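Local atomic coordinates of guanosine 5'-monophosphate Reductase (Trypanosoma brucei brucei, PDB entry 6LK4), a protein that probably catalyses the NADPH-dependent reductive deamination of GMP to IMP and is regulated allosterically through a CBS domain that binds GTP. Residues R89-A94 / L229-A234; Q95-E100 / I177-V182; P102-P107 / G201-L206. One frame throughout, in Å; residues are numbered along the deposited sequence.

Segments 89-94, 95-100 and 102-107 follow almost without a break, and their partners come later in the order 177-182, 201-206, 229-234. Contact 1 therefore encloses the other two along the chain, whereas contacts 2 and 3 interleave. Contact 1 joins helix 81-92 to the approach of barrel strand 232-235; contacts 2 and 3 lie in the CBS region inserted between these elements and share the antiparallel sheet of strands 99-100 and 203-208. The centres of contacts 1 and 2 lie about 18 Å apart, those of 2 and 3 about 16 Å, and those of 1 and 3 about 23 Å. All three touch GTP, which thus sits at the junction of catalytic barrel and regulatory domain.

Contact 1. Residues R89-A94 / L229-A234; sequences REVKRA and LLVGAA. With GTP (guanosine-5'-triphosphate), chain B.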
# COMPACT_ATOMS: atom_id res chain seq x y z
N ARG A 89 28.72 8.00 39.37
CA ARG A 89 29.80 7.24 40.00
C ARG A 89 30.31 6.14 39.06
O ARG A 89 31.52 5.91 38.97
CB ARG A 89 29.31 6.64 41.31
CG ARG A 89 29.50 7.54 42.53
CD ARG A 89 28.81 6.94 43.75
N GLU A 90 29.40 5.49 38.34
CA GLU A 90 29.81 4.41 37.44
C GLU A 90 30.65 4.93 36.29
O GLU A 90 31.67 4.32 35.95
CB GLU A 90 28.59 3.68 36.90
CG GLU A 90 27.89 2.86 37.93
CD GLU A 90 26.79 2.03 37.32
OE1 GLU A 90 26.86 1.78 36.09
OE2 GLU A 90 25.86 1.64 38.06
N VAL A 91 30.24 6.04 35.67
CA VAL A 91 31.04 6.64 34.61
C VAL A 91 32.45 6.93 35.12
O VAL A 91 33.45 6.62 34.46
CB VAL A 91 30.37 7.91 34.06
CG1 VAL A 91 31.24 8.53 32.97
CG2 VAL A 91 28.99 7.59 33.53
N LYS A 92 32.55 7.52 36.31
CA LYS A 92 33.85 7.84 36.88
C LYS A 92 34.64 6.57 37.18
O LYS A 92 35.88 6.58 37.17
CB LYS A 92 33.66 8.67 38.14
CG LYS A 92 33.22 10.08 37.85
CD LYS A 92 34.18 10.72 36.85
CE LYS A 92 34.14 12.23 36.93
NZ LYS A 92 34.83 12.85 35.76
N ARG A 93 33.94 5.47 37.41
CA ARG A 93 34.58 4.20 37.70
C ARG A 93 35.07 3.49 36.45
O ARG A 93 35.74 2.46 36.56
CB ARG A 93 33.58 3.30 38.45
CG ARG A 93 34.21 2.33 39.41
CD ARG A 93 34.98 3.01 40.51
NE ARG A 93 35.87 2.06 41.15
CZ ARG A 93 35.84 1.75 42.45
NH1 ARG A 93 34.99 2.33 43.27
NH2 ARG A 93 36.69 0.84 42.92
N ALA A 94 34.76 4.02 35.27
CA ALA A 94 35.01 3.28 34.04
C ALA A 94 36.50 3.11 33.77
O ALA A 94 36.96 2.02 33.40
CB ALA A 94 34.32 3.98 32.87
N LEU A 229 36.95 9.54 33.02
CA LEU A 229 36.18 10.12 31.93
C LEU A 229 35.40 11.34 32.39
O LEU A 229 34.82 11.35 33.48
CB LEU A 229 35.24 9.07 31.37
CG LEU A 229 35.94 7.86 30.75
CD1 LEU A 229 34.87 6.85 30.36
CD2 LEU A 229 36.80 8.24 29.54
N LEU A 230 35.45 12.40 31.58
CA LEU A 230 34.62 13.59 31.80
C LEU A 230 33.14 13.25 31.67
O LEU A 230 32.73 12.54 30.75
CB LEU A 230 34.95 14.65 30.75
CG LEU A 230 36.18 15.53 30.84
CD1 LEU A 230 36.00 16.72 29.91
CD2 LEU A 230 36.38 15.97 32.24
N VAL A 231 32.31 13.83 32.55
CA VAL A 231 30.87 13.68 32.46
C VAL A 231 30.20 14.90 33.08
O VAL A 231 30.71 15.50 34.02
CB VAL A 231 30.38 12.37 33.14
CG1 VAL A 231 30.50 12.48 34.65
CG2 VAL A 231 28.95 12.06 32.76
N GLY A 232 29.03 15.27 32.53
CA GLY A 232 28.21 16.32 33.09
C GLY A 232 26.82 15.80 33.43
O GLY A 232 26.43 14.71 33.02
N ALA A 233 26.07 16.60 34.18
CA ALA A 233 24.75 16.19 34.65
C ALA A 233 23.81 17.40 34.66
O ALA A 233 24.23 18.54 34.90
CB ALA A 233 24.82 15.56 36.05
N ALA A 234 22.53 17.14 34.40
CA ALA A 234 21.53 18.20 34.33
C ALA A 234 20.79 18.33 35.66
O ALA A 234 20.62 17.36 36.40
CB ALA A 234 20.54 17.92 33.20
O3B GTP B . 37.23 -4.60 30.22
PB GTP B . 38.59 -3.83 30.58
O1B GTP B . 38.51 -2.38 30.13
O2B GTP B . 39.78 -4.52 29.93
O3A GTP B . 38.65 -3.95 32.18
PA GTP B . 39.60 -4.97 33.00
O1A GTP B . 40.65 -5.65 32.16
O2A GTP B . 38.71 -5.96 33.71
O5' GTP B . 40.35 -4.03 34.06
C5' GTP B . 39.64 -3.33 35.04
C4' GTP B . 39.19 -1.95 34.57
O4' GTP B . 38.15 -1.55 35.45
C3' GTP B . 40.25 -0.87 34.63
O3' GTP B . 40.03 0.05 33.58
C2' GTP B . 39.97 -0.18 35.95
O2' GTP B . 40.32 1.19 35.99
C1' GTP B . 38.48 -0.35 36.11
N9 GTP B . 38.22 -0.47 37.54
C8 GTP B . 37.42 0.35 38.27
N7 GTP B . 37.47 -0.07 39.55
C5 GTP B . 38.30 -1.13 39.64
C6 GTP B . 38.69 -1.92 40.70
O6 GTP B . 38.23 -1.66 41.83
N1 GTP B . 39.56 -2.98 40.50
C2 GTP B . 40.03 -3.24 39.23
N2 GTP B . 40.87 -4.25 39.01
N3 GTP B . 39.63 -2.44 38.17
C4 GTP B . 38.78 -1.41 38.37
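Val91 lays its CG1 methyl against Val231, with CG1 3.9 Å from Val231 CB. The two side chains meet at a slant. That methyl stands anti to the helix backbone N (chi1 179°), which turns it to segment 229-234 and also brings it within 4.3 Å of Leu229 CB. Three residues on, Ala94 CB meets the CD1 branch of Leu229 at 3.9 Å, so Leu229 is touched at its root by Val91 and at one branch by Ala94.

The polar part of the contact runs through Lys92. Its CB starts away from segment 229-234, but a bend at chi2 brings the ammonium back, and NZ donates to Leu229 O over 2.7 Å. The angle at that oxygen is 138°, and the donor is tilted 34° from the carbonyl plane. NZ also forms salt bridges with Asp254 and Asp224, so this buried charge probably has its compensation close at hand.

Arg93, next along, turns the other way and reads the Hoogsteen edge of GTP: NE donates to N7 at 3.1 Å and NH2 donates to O6 at 3.1 Å. Two parallel donors fix the rotation of the guanidinium, and NH2 additionally binds Ser101 O.

Strand 72-75, helix 81-92 and strand 232-235 form a beta-alpha-beta unit of the barrel whose return connection carries the CBS pair; Leu229 and Val231 also rest on helix 60-69, and strand 255-259 flanks strand 232-235 on its further side.

Contact 2. Residues Q95-E100 / I177-V182; sequences QSFLIE and ISLEEV. With GTP (guanosine-5'-triphosphate), chain B.
Apolar contact is carried mainly by Phe97, whose ring edge abuts the residues at and just before the start of helix 179-189. With CG anti to the backbone N (chi1 -177°), the ring reaches out from its loop and presents its outer rim to the helix. Atom CE1 lies 3.9 Å from Val182 CG1, which is near the ring plane and approaches from the opposing direction, while the same CE1 is 4.0 Å from Leu179 CD1 on a slanting path. A looser touch, Leu98 CD2 to Ile177 CG2 at 4.4 Å, extends the patch.

Carbonyl groups supply the second kind of interaction. Ile177 O lies in the ring plane, 3.2 Å from Phe97 CE2, and Ser178 O is at the rim 3.8 Å from CZ. The slightly positive C-H rim of the ring would favour both oxygens, although neither approach amounts to a conventional hydrogen bond.

Within segment 177-182, hydrogen bonds shape the surface that Phe97 meets. Glu181 N donates to Ser178 OG at 3.0 Å with an N-H...O angle of 160°, and Ser178 N donates to Glu181 OE1 at 2.8 Å, meeting the carboxylate from above its plane. These reciprocal bonds make a capping box and hold the first turn of the helix.

Ligand contact falls to segment 95-100: Ile99 CD1 approaches GTP O2' to 3.6 Å, and its CG2 lies above the purine plane at the N7 edge. Phe97 sits between the N-terminal turn of helix 179-189 and Leu215 of helix 209-216, while Ile177 and Val182 rest on strand 193-197. This is consistent with the helix-on-sheet layering of a CBS module, here beside its nucleotide pocket.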
# COMPACT_ATOMS: atom_id res chain seq x y z
N GLN A 95 37.27 4.19 33.94
CA GLN A 95 38.72 4.12 33.90
C GLN A 95 39.29 5.19 34.82
O GLN A 95 38.60 6.12 35.25
CB GLN A 95 39.23 4.29 32.47
CG GLN A 95 38.68 5.49 31.77
CD GLN A 95 39.38 5.75 30.46
OE1 GLN A 95 38.96 5.26 29.41
NE2 GLN A 95 40.48 6.51 30.52
N SER A 96 40.57 5.04 35.14
CA SER A 96 41.26 6.02 35.97
C SER A 96 42.75 5.79 35.83
O SER A 96 43.18 4.86 35.16
CB SER A 96 40.83 5.90 37.43
OG SER A 96 41.52 6.84 38.24
N PHE A 97 43.53 6.65 36.46
CA PHE A 97 44.95 6.32 36.62
C PHE A 97 45.15 5.61 37.96
O PHE A 97 45.44 4.42 38.01
CB PHE A 97 45.82 7.56 36.49
CG PHE A 97 47.26 7.25 36.57
CD1 PHE A 97 47.83 6.36 35.67
CD2 PHE A 97 48.05 7.79 37.57
CE1 PHE A 97 49.17 6.03 35.74
CE2 PHE A 97 49.40 7.47 37.64
CZ PHE A 97 49.96 6.59 36.72
N LEU A 98 44.98 6.34 39.06
CA LEU A 98 44.95 5.72 40.38
C LEU A 98 43.51 5.39 40.73
O LEU A 98 42.69 6.30 40.88
CB LEU A 98 45.55 6.64 41.44
CG LEU A 98 46.96 7.15 41.16
CD1 LEU A 98 47.51 7.82 42.39
CD2 LEU A 98 47.83 6.01 40.76
N ILE A 99 43.20 4.11 40.85
CA ILE A 99 41.88 3.70 41.29
C ILE A 99 41.80 3.94 42.79
O ILE A 99 42.52 3.31 43.57
CB ILE A 99 41.58 2.24 40.95
CG1 ILE A 99 41.77 2.00 39.45
CG2 ILE A 99 40.17 1.88 41.39
CD1 ILE A 99 42.01 0.55 39.10
N GLU A 100 40.95 4.87 43.21
CA GLU A 100 40.67 5.02 44.63
C GLU A 100 39.78 3.87 45.09
O GLU A 100 38.92 3.39 44.34
CB GLU A 100 39.99 6.35 44.91
CG GLU A 100 40.90 7.56 44.78
CD GLU A 100 40.24 8.82 45.29
OE1 GLU A 100 39.18 8.70 45.94
OE2 GLU A 100 40.76 9.92 45.03
N ILE A 177 53.17 8.18 41.61
CA ILE A 177 53.85 7.50 40.51
C ILE A 177 53.35 8.06 39.17
O ILE A 177 52.16 8.35 38.99
CB ILE A 177 53.67 5.98 40.63
CG1 ILE A 177 54.59 5.24 39.65
CG2 ILE A 177 52.17 5.53 40.49
CD1 ILE A 177 54.74 3.75 39.95
N SER A 178 54.28 8.27 38.26
CA SER A 178 53.94 8.79 36.94
C SER A 178 53.53 7.66 35.98
O SER A 178 53.72 6.48 36.25
CB SER A 178 55.13 9.55 36.37
OG SER A 178 56.10 8.63 35.89
N LEU A 179 52.99 8.07 34.83
CA LEU A 179 52.59 7.09 33.82
C LEU A 179 53.79 6.37 33.24
O LEU A 179 53.73 5.16 32.97
CB LEU A 179 51.78 7.76 32.72
CG LEU A 179 51.43 6.86 31.55
CD1 LEU A 179 50.67 5.62 32.03
CD2 LEU A 179 50.62 7.64 30.56
N GLU A 180 54.91 7.08 33.04
CA GLU A 180 56.12 6.40 32.57
C GLU A 180 56.67 5.47 33.64
O GLU A 180 57.11 4.36 33.33
CB GLU A 180 57.17 7.43 32.16
N GLU A 181 56.63 5.89 34.90
CA GLU A 181 57.13 5.06 35.99
C GLU A 181 56.39 3.72 36.05
O GLU A 181 56.99 2.65 35.90
CB GLU A 181 57.02 5.82 37.32
CG GLU A 181 58.22 6.72 37.68
CD GLU A 181 57.89 8.02 38.48
OE1 GLU A 181 56.89 8.09 39.26
OE2 GLU A 181 58.66 9.00 38.34
N VAL A 182 55.06 3.76 36.24
CA VAL A 182 54.31 2.52 36.38
C VAL A 182 54.35 1.71 35.09
O VAL A 182 54.29 0.47 35.13
CB VAL A 182 52.85 2.80 36.82
CG1 VAL A 182 52.02 3.36 35.66
CG2 VAL A 182 52.20 1.53 37.38
O3B GTP B . 37.23 -4.60 30.22
PB GTP B . 38.59 -3.83 30.58
O1B GTP B . 38.51 -2.38 30.13
O2B GTP B . 39.78 -4.52 29.93
O3A GTP B . 38.65 -3.95 32.18
PA GTP B . 39.60 -4.97 33.00
O1A GTP B . 40.65 -5.65 32.16
O2A GTP B . 38.71 -5.96 33.71
O5' GTP B . 40.35 -4.03 34.06
C5' GTP B . 39.64 -3.33 35.04
C4' GTP B . 39.19 -1.95 34.57
O4' GTP B . 38.15 -1.55 35.45
C3' GTP B . 40.25 -0.87 34.63
O3' GTP B . 40.03 0.05 33.58
C2' GTP B . 39.97 -0.18 35.95
O2' GTP B . 40.32 1.19 35.99
C1' GTP B . 38.48 -0.35 36.11
N9 GTP B . 38.22 -0.47 37.54
C8 GTP B . 37.42 0.35 38.27
N7 GTP B . 37.47 -0.07 39.55
C5 GTP B . 38.30 -1.13 39.64
C6 GTP B . 38.69 -1.92 40.70
O6 GTP B . 38.23 -1.66 41.83
N1 GTP B . 39.56 -2.98 40.50
C2 GTP B . 40.03 -3.24 39.23
N2 GTP B . 40.87 -4.25 39.01
N3 GTP B . 39.63 -2.44 38.17
C4 GTP B . 38.78 -1.41 38.37

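Contact 3. Residues P102-P107 / G201-L206; sequences PRIILP and GQLLYL. With GTP (guanosine-5'-triphosphate), chain B.
The purine end of the GTP pocket in the CBS region is built here, where Pro102 packs on strand 203-208. The proline ring uses two carbons: CG meets Leu203 CD2 at 3.6 Å, the two side chains sliding past each other in opposing senses, and CB meets Leu206 CB at 3.8 Å, crossing at a slant. The CD2 branch of Leu203 also reaches Ile104 CG2 at 3.8 Å, so one methyl bridges the loop residue and the first residue of strand 104-105.

Leu203 and Leu206 are three apart, yet both start toward segment 102-107. The reason is a classic beta bulge: Leu204 and Tyr205 together face Ile196 of the adjoining strand 193-197, and both direct their CB atoms away from Pro102. This extra residue shifts the usual alternation and lets Leu203 and Leu206 flank the same proline.

Pro102 already lines the pocket, and the next residue binds the ligand directly: Arg103 N donates to GTP O6 over 2.9 Å, and the N-H...O angle of 167° makes the bond nearly straight; Arg103 CG follows at 3.3 Å from O6. With its chain bent at chi2 and chi3, the Arg103 side chain turns back from that oxygen and forms a cation-pi contact with Trp120. From segment 201-206, Leu206 holds CG anti to its backbone N (chi1 176°), which carries CD2 above the purine plane at its amino edge, 3.5 Å from GTP N2.

Between the two segments the chemistry is apolar throughout, a matter of shape, whereas the ligand receives a directional bond. A backbone N-H aimed at a carbonyl oxygen suits guanine, and would not suit the amino group that adenine carries at that position.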
# COMPACT_ATOMS: atom_id res chain seq x y z
N PRO A 102 40.04 0.48 45.63
CA PRO A 102 39.87 -0.66 44.72
C PRO A 102 39.17 -1.82 45.41
O PRO A 102 39.30 -2.02 46.62
CB PRO A 102 41.31 -1.03 44.34
CG PRO A 102 42.14 -0.52 45.46
CD PRO A 102 41.46 0.73 45.95
N ARG A 103 38.43 -2.59 44.62
CA ARG A 103 37.66 -3.70 45.19
C ARG A 103 38.58 -4.72 45.84
O ARG A 103 39.62 -5.09 45.27
CB ARG A 103 36.80 -4.37 44.13
CG ARG A 103 35.89 -3.42 43.39
CD ARG A 103 35.02 -2.62 44.34
NE ARG A 103 33.92 -3.43 44.84
CZ ARG A 103 33.03 -3.05 45.75
NH1 ARG A 103 33.09 -1.83 46.28
NH2 ARG A 103 32.08 -3.88 46.13
N ILE A 104 38.21 -5.16 47.04
CA ILE A 104 39.00 -6.09 47.83
C ILE A 104 38.19 -7.37 48.08
O ILE A 104 37.03 -7.49 47.70
CB ILE A 104 39.46 -5.46 49.16
CG1 ILE A 104 38.24 -5.09 50.00
CG2 ILE A 104 40.30 -4.24 48.90
CD1 ILE A 104 38.59 -4.60 51.37
N ILE A 105 38.84 -8.34 48.73
CA ILE A 105 38.18 -9.58 49.13
C ILE A 105 39.03 -10.21 50.22
O ILE A 105 40.21 -9.88 50.39
CB ILE A 105 38.00 -10.55 47.92
CG1 ILE A 105 36.91 -11.58 48.23
CG2 ILE A 105 39.33 -11.20 47.53
CD1 ILE A 105 36.64 -12.54 47.12
N LEU A 106 38.45 -11.12 50.96
CA LEU A 106 39.21 -11.65 52.08
C LEU A 106 39.69 -13.07 51.80
O LEU A 106 39.04 -13.82 51.07
CB LEU A 106 38.36 -11.64 53.34
CG LEU A 106 37.94 -10.21 53.64
CD1 LEU A 106 36.85 -10.20 54.70
CD2 LEU A 106 39.17 -9.38 54.02
N PRO A 107 40.82 -13.47 52.39
CA PRO A 107 41.46 -14.73 51.96
C PRO A 107 40.63 -15.98 52.20
O PRO A 107 40.79 -16.96 51.46
CB PRO A 107 42.76 -14.75 52.77
CG PRO A 107 42.58 -13.77 53.88
CD PRO A 107 41.65 -12.73 53.35
N GLY A 201 52.05 -1.47 54.53
CA GLY A 201 51.44 -2.46 53.66
C GLY A 201 49.94 -2.36 53.48
O GLY A 201 49.32 -3.30 52.98
N GLN A 202 49.33 -1.24 53.89
CA GLN A 202 47.90 -1.07 53.72
C GLN A 202 47.60 -0.59 52.30
O GLN A 202 48.30 0.27 51.76
CB GLN A 202 47.35 -0.09 54.76
CG GLN A 202 47.63 1.38 54.50
CD GLN A 202 48.99 1.84 55.02
OE1 GLN A 202 49.93 1.05 55.17
NE2 GLN A 202 49.10 3.14 55.28
N LEU A 203 46.56 -1.17 51.70
CA LEU A 203 46.24 -0.86 50.31
C LEU A 203 45.68 0.55 50.18
O LEU A 203 44.71 0.91 50.86
CB LEU A 203 45.23 -1.86 49.77
CG LEU A 203 44.78 -1.65 48.34
CD1 LEU A 203 45.93 -1.85 47.39
CD2 LEU A 203 43.65 -2.61 48.03
N LEU A 204 46.28 1.35 49.30
CA LEU A 204 45.81 2.70 49.02
C LEU A 204 45.22 2.86 47.63
O LEU A 204 44.13 3.41 47.48
CB LEU A 204 46.93 3.73 49.22
CG LEU A 204 47.67 3.62 50.55
CD1 LEU A 204 49.01 4.29 50.42
CD2 LEU A 204 46.85 4.21 51.70
N TYR A 205 45.90 2.39 46.59
CA TYR A 205 45.41 2.55 45.23
C TYR A 205 45.76 1.32 44.41
O TYR A 205 46.51 0.44 44.85
CB TYR A 205 46.00 3.78 44.51
CG TYR A 205 45.82 5.08 45.24
CD1 TYR A 205 44.67 5.83 45.08
CD2 TYR A 205 46.83 5.58 46.06
CE1 TYR A 205 44.51 7.04 45.73
CE2 TYR A 205 46.68 6.79 46.71
CZ TYR A 205 45.52 7.52 46.55
OH TYR A 205 45.36 8.72 47.20
N LEU A 206 45.22 1.29 43.19
CA LEU A 206 45.53 0.26 42.21
C LEU A 206 45.77 0.95 40.87
O LEU A 206 45.00 1.83 40.48
CB LEU A 206 44.40 -0.78 42.09
CG LEU A 206 44.64 -1.82 40.98
CD1 LEU A 206 45.96 -2.57 41.23
CD2 LEU A 206 43.48 -2.82 40.81
O3B GTP B . 37.23 -4.60 30.22
PB GTP B . 38.59 -3.83 30.58
O1B GTP B . 38.51 -2.38 30.13
O2B GTP B . 39.78 -4.52 29.93
O3A GTP B . 38.65 -3.95 32.18
PA GTP B . 39.60 -4.97 33.00
O1A GTP B . 40.65 -5.65 32.16
O2A GTP B . 38.71 -5.96 33.71
O5' GTP B . 40.35 -4.03 34.06
C5' GTP B . 39.64 -3.33 35.04
C4' GTP B . 39.19 -1.95 34.57
O4' GTP B . 38.15 -1.55 35.45
C3' GTP B . 40.25 -0.87 34.63
O3' GTP B . 40.03 0.05 33.58
C2' GTP B . 39.97 -0.18 35.95
O2' GTP B . 40.32 1.19 35.99
C1' GTP B . 38.48 -0.35 36.11
N9 GTP B . 38.22 -0.47 37.54
C8 GTP B . 37.42 0.35 38.27
N7 GTP B . 37.47 -0.07 39.55
C5 GTP B . 38.30 -1.13 39.64
C6 GTP B . 38.69 -1.92 40.70
O6 GTP B . 38.23 -1.66 41.83
N1 GTP B . 39.56 -2.98 40.50
C2 GTP B . 40.03 -3.24 39.23
N2 GTP B . 40.87 -4.25 39.01
N3 GTP B . 39.63 -2.44 38.17
C4 GTP B . 38.78 -1.41 38.37